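Local coordinates for protein zinc chaperone AztD (Citrobacter koseri, PDB 6CMK) that acts as a periplasmic zinc chaperone, handing one zinc ion directly to the solute-binding protein AztC without forming a stable complex, at residues B[293-297]-B[329-333]; B[296-302]-B[314-319]; B[338-342]-B[364-369]. One frame throughout, in Å; residues are numbered along the deposited sequence.

Contact 1: B[293-297]-B[329-333]; sequences LIQLP and KGEIS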
loop_
_atom_site.group_PDB
_atom_site.type_symbol
_atom_site.label_atom_id
_atom_site.label_comp_id
_atom_site.label_asym_id
_atom_site.label_seq_id
_atom_site.Cartn_x
_atom_site.Cartn_y
_atom_site.Cartn_z
ATOM N N LEU B 293 15.609 -24.864 3.696
ATOM C CA LEU B 293 16.793 -24.853 2.842
ATOM C C LEU B 293 16.421 -25.270 1.424
ATOM O O LEU B 293 15.711 -26.261 1.234
ATOM C CB LEU B 293 17.845 -25.814 3.399
ATOM C CG LEU B 293 19.162 -25.958 2.629
ATOM C CD1 LEU B 293 20.079 -24.798 2.942
ATOM C CD2 LEU B 293 19.834 -27.291 2.953
ATOM N N ILE B 294 16.913 -24.530 0.430
ATOM C CA ILE B 294 16.846 -24.966 -0.965
ATOM C C ILE B 294 18.265 -25.120 -1.493
ATOM O O ILE B 294 19.081 -24.194 -1.397
ATOM C CB ILE B 294 16.040 -24.006 -1.856
ATOM C CG1 ILE B 294 14.592 -23.940 -1.377
ATOM C CG2 ILE B 294 16.113 -24.464 -3.322
ATOM C CD1 ILE B 294 13.735 -22.966 -2.135
ATOM N N GLN B 295 18.549 -26.288 -2.056
ATOM C CA GLN B 295 19.827 -26.570 -2.686
ATOM C C GLN B 295 19.757 -26.210 -4.163
ATOM O O GLN B 295 18.874 -26.690 -4.882
ATOM C CB GLN B 295 20.177 -28.045 -2.523
ATOM C CG GLN B 295 21.456 -28.459 -3.240
ATOM C CD GLN B 295 22.684 -27.875 -2.591
ATOM O OE1 GLN B 295 22.953 -28.118 -1.415
ATOM N NE2 GLN B 295 23.450 -27.105 -3.357
ATOM N N LEU B 296 20.698 -25.356 -4.616
ATOM C CA LEU B 296 20.732 -24.987 -6.017
ATOM C C LEU B 296 21.650 -25.932 -6.781
ATOM O O LEU B 296 22.644 -26.421 -6.231
ATOM C CB LEU B 296 21.232 -23.558 -6.186
ATOM C CG LEU B 296 20.530 -22.513 -5.331
ATOM C CD1 LEU B 296 21.275 -21.194 -5.418
ATOM C CD2 LEU B 296 19.086 -22.362 -5.773
ATOM N N PRO B 297 21.347 -26.199 -8.052
ATOM C CA PRO B 297 22.231 -27.085 -8.825
ATOM C C PRO B 297 23.609 -26.496 -9.067
ATOM O O PRO B 297 24.582 -27.256 -9.102
ATOM C CB PRO B 297 21.463 -27.312 -10.135
ATOM C CG PRO B 297 20.419 -26.266 -10.190
ATOM C CD PRO B 297 20.130 -25.821 -8.793
ATOM N N LYS B 329 5.935 -23.573 -1.119
ATOM C CA LYS B 329 6.327 -24.974 -1.179
ATOM C C LYS B 329 7.778 -25.193 -0.772
ATOM O O LYS B 329 8.155 -26.324 -0.449
ATOM C CB LYS B 329 6.094 -25.526 -2.583
ATOM C CG LYS B 329 4.634 -25.525 -3.008
ATOM C CD LYS B 329 4.440 -26.240 -4.334
ATOM C CE LYS B 329 3.015 -26.740 -4.494
ATOM N NZ LYS B 329 2.843 -27.533 -5.741
ATOM N N GLY B 330 8.594 -24.143 -0.767
ATOM C CA GLY B 330 9.984 -24.293 -0.386
ATOM C C GLY B 330 10.804 -25.065 -1.396
ATOM O O GLY B 330 11.651 -25.881 -1.009
ATOM N N GLU B 331 10.600 -24.806 -2.686
ATOM C CA GLU B 331 11.317 -25.545 -3.709
ATOM C C GLU B 331 11.441 -24.711 -4.975
ATOM O O GLU B 331 10.708 -23.742 -5.184
ATOM C CB GLU B 331 10.606 -26.862 -4.020
ATOM C CG GLU B 331 9.244 -26.661 -4.647
ATOM C CD GLU B 331 8.479 -27.961 -4.792
ATOM O OE1 GLU B 331 8.806 -28.934 -4.076
ATOM O OE2 GLU B 331 7.552 -28.007 -5.625
ATOM N N ILE B 332 12.379 -25.120 -5.826
ATOM C CA ILE B 332 12.471 -24.609 -7.190
ATOM C C ILE B 332 11.389 -25.285 -8.017
ATOM O O ILE B 332 11.410 -26.508 -8.198
ATOM C CB ILE B 332 13.857 -24.879 -7.789
ATOM C CG1 ILE B 332 14.943 -24.206 -6.950
ATOM C CG2 ILE B 332 13.914 -24.399 -9.242
ATOM C CD1 ILE B 332 16.346 -24.543 -7.386
ATOM N N SER B 333 10.454 -24.495 -8.539
ATOM C CA SER B 333 9.346 -25.069 -9.298
ATOM C C SER B 333 9.661 -25.233 -10.779
ATOM O O SER B 333 9.105 -26.131 -11.425
ATOM C CB SER B 333 8.084 -24.218 -9.114
ATOM O OG SER B 333 8.402 -22.840 -9.068
HETATM O O HOH W 1 12.793 -26.518 1.314
#
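Ile-294 and Ile-332 meet between two neighbouring blades of the beta propeller, each on the outermost strand of its own four-stranded antiparallel sheet. Segments 293-295 and 331-333 are not paired as strands: their axes come no nearer than 7.4 Å, at an angle of 52°, and side chains fill the gap. Ile-294 presents two branches. Its CG2 meets Ile-332 CG1 at 3.8 Å, the two chains passing at a slant. Its other branch runs beside the backbone N (chi1 -62°), which carries CG1 to 3.5 Å from Gly-330 O and lays CD1 over the Gly-330/Glu-331 peptide, 3.7 Å from Glu-331 N. The tip of Ile-332 goes the other way: CD1 crosses Leu-296 at about a right angle, 3.9 Å from its CD2, and loosely touches Pro-297 CD. Ile-325, on the strand next to 331-337, packs against both isoleucines. Gly-330 and Glu-331 together face Asp-326 in a G1 beta bulge, Gly-330 taking the positive phi of 70°. Beside Ile-294, one water donates to Leu-293 O at 2.9 Å and to Gly-330 O at 2.7 Å. The blades are thus joined here by apolar branches and a water bridging two carbonyls, and direct polar bonding between these segments plays no part.

Contact 2: B[296-302]-B[314-319]; sequences LPTRRVH and YVFTED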
loop_
_atom_site.group_PDB
_atom_site.type_symbol
_atom_site.label_atom_id
_atom_site.label_comp_id
_atom_site.label_asym_id
_atom_site.label_seq_id
_atom_site.Cartn_x
_atom_site.Cartn_y
_atom_site.Cartn_z
ATOM N N LEU B 296 20.698 -25.356 -4.616
ATOM C CA LEU B 296 20.732 -24.987 -6.017
ATOM C C LEU B 296 21.650 -25.932 -6.781
ATOM O O LEU B 296 22.644 -26.421 -6.231
ATOM C CB LEU B 296 21.232 -23.558 -6.186
ATOM C CG LEU B 296 20.530 -22.513 -5.331
ATOM C CD1 LEU B 296 21.275 -21.194 -5.418
ATOM C CD2 LEU B 296 19.086 -22.362 -5.773
ATOM N N PRO B 297 21.347 -26.199 -8.052
ATOM C CA PRO B 297 22.231 -27.085 -8.825
ATOM C C PRO B 297 23.609 -26.496 -9.067
ATOM O O PRO B 297 24.582 -27.256 -9.102
ATOM C CB PRO B 297 21.463 -27.312 -10.135
ATOM C CG PRO B 297 20.419 -26.266 -10.190
ATOM C CD PRO B 297 20.130 -25.821 -8.793
ATOM N N THR B 298 23.725 -25.182 -9.246
ATOM C CA THR B 298 25.013 -24.513 -9.359
ATOM C C THR B 298 24.980 -23.270 -8.478
ATOM O O THR B 298 24.002 -23.012 -7.769
ATOM C CB THR B 298 25.346 -24.141 -10.811
ATOM O OG1 THR B 298 24.316 -23.298 -11.345
ATOM C CG2 THR B 298 25.468 -25.386 -11.677
ATOM N N ARG B 299 26.049 -22.486 -8.530
ATOM C CA ARG B 299 26.206 -21.378 -7.593
ATOM C C ARG B 299 25.317 -20.192 -7.949
ATOM O O ARG B 299 25.041 -19.906 -9.119
ATOM C CB ARG B 299 27.669 -20.945 -7.542
ATOM C CG ARG B 299 28.506 -21.875 -6.695
ATOM C CD ARG B 299 29.986 -21.646 -6.889
ATOM N NE ARG B 299 30.422 -22.056 -8.215
ATOM C CZ ARG B 299 31.663 -21.911 -8.668
ATOM N NH1 ARG B 299 32.588 -21.357 -7.895
ATOM N NH2 ARG B 299 31.974 -22.317 -9.893
ATOM N N ARG B 300 24.880 -19.498 -6.906
ATOM C CA ARG B 300 23.973 -18.364 -7.043
ATOM C C ARG B 300 24.698 -17.130 -7.572
ATOM O O ARG B 300 25.779 -16.769 -7.088
ATOM C CB ARG B 300 23.344 -18.070 -5.685
ATOM C CG ARG B 300 22.362 -16.933 -5.666
ATOM C CD ARG B 300 21.856 -16.711 -4.254
ATOM N NE ARG B 300 22.936 -16.119 -3.491
ATOM C CZ ARG B 300 23.243 -14.829 -3.520
ATOM N NH1 ARG B 300 22.503 -13.981 -4.231
ATOM N NH2 ARG B 300 24.279 -14.386 -2.829
ATOM N N VAL B 301 24.102 -16.488 -8.574
ATOM C CA VAL B 301 24.572 -15.209 -9.096
ATOM C C VAL B 301 23.788 -14.040 -8.507
ATOM O O VAL B 301 24.369 -13.017 -8.140
ATOM C CB VAL B 301 24.480 -15.206 -10.640
ATOM C CG1 VAL B 301 24.782 -13.811 -11.208
ATOM C CG2 VAL B 301 25.426 -16.251 -11.247
ATOM N N HIS B 302 22.467 -14.175 -8.419
ATOM C CA HIS B 302 21.608 -13.080 -7.982
ATOM C C HIS B 302 20.251 -13.642 -7.582
ATOM O O HIS B 302 19.865 -14.720 -8.027
ATOM C CB HIS B 302 21.449 -12.041 -9.101
ATOM C CG HIS B 302 20.828 -10.756 -8.653
ATOM N ND1 HIS B 302 19.769 -10.170 -9.314
ATOM C CD2 HIS B 302 21.115 -9.950 -7.603
ATOM C CE1 HIS B 302 19.442 -9.045 -8.696
ATOM N NE2 HIS B 302 20.245 -8.891 -7.655
ATOM N N TYR B 314 12.885 -15.298 -7.531
ATOM C CA TYR B 314 13.721 -15.809 -8.613
ATOM C C TYR B 314 15.187 -15.808 -8.211
ATOM O O TYR B 314 15.662 -14.873 -7.575
ATOM C CB TYR B 314 13.545 -14.977 -9.893
ATOM C CG TYR B 314 12.098 -14.843 -10.231
ATOM C CD1 TYR B 314 11.370 -15.945 -10.648
ATOM C CD2 TYR B 314 11.441 -13.641 -10.061
ATOM C CE1 TYR B 314 10.026 -15.834 -10.906
ATOM C CE2 TYR B 314 10.105 -13.521 -10.316
ATOM C CZ TYR B 314 9.406 -14.615 -10.745
ATOM O OH TYR B 314 8.057 -14.490 -10.991
ATOM N N VAL B 315 15.890 -16.875 -8.584
ATOM C CA VAL B 315 17.334 -16.978 -8.392
ATOM C C VAL B 315 17.970 -17.230 -9.746
ATOM O O VAL B 315 17.501 -18.085 -10.509
ATOM C CB VAL B 315 17.717 -18.103 -7.415
ATOM C CG1 VAL B 315 19.188 -17.970 -7.015
ATOM C CG2 VAL B 315 16.824 -18.111 -6.200
ATOM N N PHE B 316 19.030 -16.491 -10.046
ATOM C CA PHE B 316 19.828 -16.742 -11.237
ATOM C C PHE B 316 21.103 -17.460 -10.818
ATOM O O PHE B 316 21.744 -17.075 -9.838
ATOM C CB PHE B 316 20.175 -15.439 -11.962
ATOM C CG PHE B 316 20.681 -15.645 -13.364
ATOM C CD1 PHE B 316 22.028 -15.793 -13.614
ATOM C CD2 PHE B 316 19.797 -15.704 -14.423
ATOM C CE1 PHE B 316 22.490 -15.994 -14.901
ATOM C CE2 PHE B 316 20.248 -15.902 -15.710
ATOM C CZ PHE B 316 21.599 -16.049 -15.949
ATOM N N THR B 317 21.464 -18.509 -11.555
ATOM C CA THR B 317 22.607 -19.339 -11.203
ATOM C C THR B 317 23.664 -19.261 -12.300
ATOM O O THR B 317 23.394 -18.840 -13.427
ATOM C CB THR B 317 22.181 -20.802 -10.955
ATOM O OG1 THR B 317 21.254 -21.233 -11.963
ATOM C CG2 THR B 317 21.533 -20.957 -9.579
ATOM N N GLU B 318 24.884 -19.666 -11.940
ATOM C CA GLU B 318 26.043 -19.469 -12.804
ATOM C C GLU B 318 25.934 -20.250 -14.107
ATOM O O GLU B 318 26.609 -19.897 -15.079
ATOM C CB GLU B 318 27.315 -19.863 -12.056
ATOM C CG GLU B 318 27.376 -21.339 -11.702
ATOM C CD GLU B 318 28.630 -21.711 -10.944
ATOM O OE1 GLU B 318 28.565 -22.646 -10.113
ATOM O OE2 GLU B 318 29.678 -21.070 -11.177
ATOM N N ASP B 319 25.082 -21.272 -14.157
ATOM C CA ASP B 319 24.884 -22.054 -15.369
ATOM C C ASP B 319 24.141 -21.290 -16.456
ATOM O O ASP B 319 23.996 -21.817 -17.567
ATOM C CB ASP B 319 24.129 -23.352 -15.048
ATOM C CG ASP B 319 22.867 -23.123 -14.246
ATOM O OD1 ASP B 319 22.395 -21.974 -14.203
ATOM O OD2 ASP B 319 22.349 -24.097 -13.654
#
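Arg-299 and Glu-318 grip each other where the two strands of the hairpin 300-305/312-317 end and begin. Glu-318 OE1 accepts from Arg-299 N at 3.0 Å and, as a salt bridge, from Arg-299 NE at 2.7 Å, both arriving from the same face of the carboxylate; NE comes on the syn side and keeps OE1 near the guanidinium plane. The carboxylate and guanidinium planes are turned 67° apart. CG of Glu-318 sits between its own N and carbonyl carbon (chi1 65°), a crowded position that turns the extended chain back toward Arg-299, so that OE1 comes to the guanidinium edge. Both carboxylate oxygens are engaged, OE2 by Met-344 N. In the backbone, Glu-318 N bonds to Arg-299 O at 2.8 Å. The packing is also close beyond this point. Val-301 N donates to Phe-316 O at 2.7 Å, His-302 N adds a weak bond to the same oxygen, and Phe-316 N answers to His-302 O. Val-301 CB lies at the edge of the Phe-316 ring, 3.9 Å from CD1, the two side chains pointing the same way. Thr-298 packs its CB closely against Glu-318 CG and slants across Asp-319, whose OD1 is bound by Thr-317 OG1 at 2.6 Å. Leu-296 is looser, its CD1 reaching Val-315 CG1 only at 4.2 Å. On the partly exposed side Arg-300 diverges from Thr-317, its CG still 3.6 Å from Val-315 CG1 while the guanidinium makes a cation-pi contact with Phe-303. With Val-301 and His-302 both facing Phe-316, this is a classic beta bulge in the hairpin of the first two strands of a propeller blade.

Contact 3: B[338-342]-B[364-369]; sequences VTDPY and VTDPLK. With EDO (1,2-ethanediol), chain L.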
loop_
_atom_site.group_PDB
_atom_site.type_symbol
_atom_site.label_atom_id
_atom_site.label_comp_id
_atom_site.label_asym_id
_atom_site.label_seq_id
_atom_site.Cartn_x
_atom_site.Cartn_y
_atom_site.Cartn_z
ATOM N N VAL B 338 18.630 -18.684 -19.824
ATOM C CA VAL B 338 18.490 -17.309 -20.280
ATOM C C VAL B 338 19.766 -16.780 -20.922
ATOM O O VAL B 338 19.704 -16.079 -21.937
ATOM C CB VAL B 338 18.053 -16.395 -19.115
ATOM C CG1 VAL B 338 18.000 -14.932 -19.561
ATOM C CG2 VAL B 338 16.711 -16.865 -18.581
ATOM N N THR B 339 20.930 -17.074 -20.338
ATOM C CA THR B 339 22.207 -16.627 -20.878
ATOM C C THR B 339 23.139 -17.829 -21.015
ATOM O O THR B 339 22.841 -18.936 -20.550
ATOM C CB THR B 339 22.842 -15.537 -19.989
ATOM O OG1 THR B 339 23.230 -16.086 -18.729
ATOM C CG2 THR B 339 21.873 -14.367 -19.736
ATOM N N ASP B 340 24.270 -17.624 -21.697
ATOM C CA ASP B 340 25.369 -18.565 -21.561
ATOM C C ASP B 340 25.811 -18.604 -20.100
ATOM O O ASP B 340 25.549 -17.671 -19.342
ATOM C CB ASP B 340 26.551 -18.168 -22.439
ATOM C CG ASP B 340 26.329 -18.486 -23.906
ATOM O OD1 ASP B 340 25.707 -19.525 -24.214
ATOM O OD2 ASP B 340 26.790 -17.694 -24.753
ATOM N N PRO B 341 26.497 -19.669 -19.684
ATOM C CA PRO B 341 27.002 -19.705 -18.311
ATOM C C PRO B 341 27.884 -18.504 -18.003
ATOM O O PRO B 341 28.586 -17.977 -18.869
ATOM C CB PRO B 341 27.802 -21.011 -18.258
ATOM C CG PRO B 341 27.224 -21.855 -19.319
ATOM C CD PRO B 341 26.815 -20.909 -20.414
ATOM N N TYR B 342 27.820 -18.070 -16.753
ATOM C CA TYR B 342 28.760 -17.120 -16.173
ATOM C C TYR B 342 29.430 -17.820 -14.989
ATOM O O TYR B 342 29.179 -17.467 -13.833
ATOM C CB TYR B 342 28.048 -15.831 -15.720
ATOM C CG TYR B 342 27.685 -14.789 -16.774
ATOM C CD1 TYR B 342 26.592 -14.957 -17.626
ATOM C CD2 TYR B 342 28.386 -13.589 -16.848
ATOM C CE1 TYR B 342 26.243 -13.969 -18.553
ATOM C CE2 TYR B 342 28.049 -12.609 -17.770
ATOM C CZ TYR B 342 26.980 -12.799 -18.616
ATOM O OH TYR B 342 26.661 -11.799 -19.513
ATOM N N VAL B 364 16.333 -9.825 -17.198
ATOM C CA VAL B 364 17.634 -10.361 -16.823
ATOM C C VAL B 364 18.680 -9.660 -17.671
ATOM O O VAL B 364 18.652 -9.765 -18.902
ATOM C CB VAL B 364 17.714 -11.887 -17.022
ATOM C CG1 VAL B 364 19.108 -12.389 -16.653
ATOM C CG2 VAL B 364 16.654 -12.598 -16.191
ATOM N N THR B 365 19.600 -8.948 -17.025
ATOM C CA THR B 365 20.663 -8.314 -17.782
ATOM C C THR B 365 21.671 -9.362 -18.225
ATOM O O THR B 365 21.928 -10.346 -17.525
ATOM C CB THR B 365 21.360 -7.228 -16.968
ATOM O OG1 THR B 365 21.922 -7.786 -15.772
ATOM C CG2 THR B 365 20.373 -6.130 -16.604
ATOM N N ASP B 366 22.213 -9.153 -19.417
ATOM C CA ASP B 366 23.224 -10.033 -20.005
ATOM C C ASP B 366 24.368 -9.114 -20.394
ATOM O O ASP B 366 24.518 -8.752 -21.569
ATOM C CB ASP B 366 22.674 -10.817 -21.199
ATOM C CG ASP B 366 23.601 -11.927 -21.639
ATOM O OD1 ASP B 366 24.777 -11.901 -21.225
ATOM O OD2 ASP B 366 23.166 -12.819 -22.406
ATOM N N PRO B 367 25.193 -8.703 -19.424
ATOM C CA PRO B 367 26.145 -7.612 -19.704
ATOM C C PRO B 367 27.103 -7.906 -20.848
ATOM O O PRO B 367 27.386 -7.005 -21.644
ATOM C CB PRO B 367 26.878 -7.423 -18.365
ATOM C CG PRO B 367 26.473 -8.563 -17.487
ATOM C CD PRO B 367 25.163 -9.071 -17.998
ATOM N N LEU B 368 27.595 -9.138 -20.966
ATOM C CA LEU B 368 28.555 -9.454 -22.015
ATOM C C LEU B 368 27.942 -9.408 -23.409
ATOM O O LEU B 368 28.687 -9.357 -24.392
ATOM C CB LEU B 368 29.170 -10.832 -21.761
ATOM C CG LEU B 368 29.924 -10.971 -20.437
ATOM C CD1 LEU B 368 30.675 -12.292 -20.386
ATOM C CD2 LEU B 368 30.878 -9.802 -20.208
ATOM N N LYS B 369 26.613 -9.442 -23.524
ATOM C CA LYS B 369 25.944 -9.370 -24.816
ATOM C C LYS B 369 25.235 -8.040 -25.041
ATOM O O LYS B 369 24.559 -7.877 -26.061
ATOM C CB LYS B 369 24.950 -10.520 -24.955
ATOM C CG LYS B 369 25.568 -11.906 -24.852
ATOM C CD LYS B 369 26.402 -12.270 -26.073
ATOM C CE LYS B 369 26.904 -13.704 -25.982
ATOM N NZ LYS B 369 25.794 -14.702 -26.008
HETATM C C1 EDO L . 18.820 -18.970 -24.453
HETATM O O1 EDO L . 17.999 -20.093 -24.795
HETATM C C2 EDO L . 20.290 -19.358 -24.543
HETATM O O2 EDO L . 21.102 -18.282 -24.059
HETATM O O HOH W 2 21.098 -14.259 -23.631
HETATM O O HOH W 3 24.865 -14.870 -22.903
#
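The loop 338-342 passes the end of strand 364-366 without pairing with it, coming nearest at Thr-339 and Asp-366, whose CA atoms are 6.7 Å apart. Tyr-342 carries the contact with the end of its side chain. With CG anti to the carbonyl carbon (chi1 -79°) the ring reaches out toward strand 364-366, where OH donates a short bond of 2.5 Å to Asp-366 OD1, which lies at the ring edge and is met nearly along its C-O axis; ring and carboxylate planes are 62° apart. The same hydroxyl accepts Leu-368 N at 3.2 Å in a fairly straight bond (162°). Leu-368 approaches from the opposite direction and sets CG 3.6 Å from Tyr-342 CE2. Lys-369 N bonds back to Asp-366 O, closing the 3-10 turn round this site. The second carboxylate oxygen, Asp-366 OD2, lies 3.3 Å from Thr-339 CG2 as the two side chains slide past each other, and it accepts from two waters: one also donates to Val-338 O, the other receives Asp-340 N and Lys-369 NZ. Toward solvent, Lys-369 NZ forms a weak, long salt bridge of 3.4 Å with Asp-340 OD2. At the other end of the contact Val-338 CG1 and Val-364 CB meet tip to tip, both residues also touching Phe-316. The buried Asp-366 therefore has its oxygens satisfied by a tyrosine and two waters, which probably lets it stay ionised, and the Tyr-342 hydroxyl both donates to it and accepts from Leu-368 N, which should hold the hydroxyl in one orientation.

Contacts 1 and 2 share the stretch 296-297, which leaves the outer strand 291-295 of one blade and enters strand 300-305 of the next. Contact 2 then lies within that second blade, whereas contacts 1 and 3 join it to the blade before and the blade after. All three are partly buried, but none of the residues that touch in contact 2 is exposed. Chemistry follows place: contact 1 is mainly apolar, contact 2 combines strand bonds with a salt bridge, and contact 3 depends on a hydroxyl, a carboxylate and waters. Contacts 2 and 3 touch directly, Glu-318 O lying 2.8 Å from Tyr-342 N, while contact 1 stays about 11 Å from contact 3 at the nearest atoms.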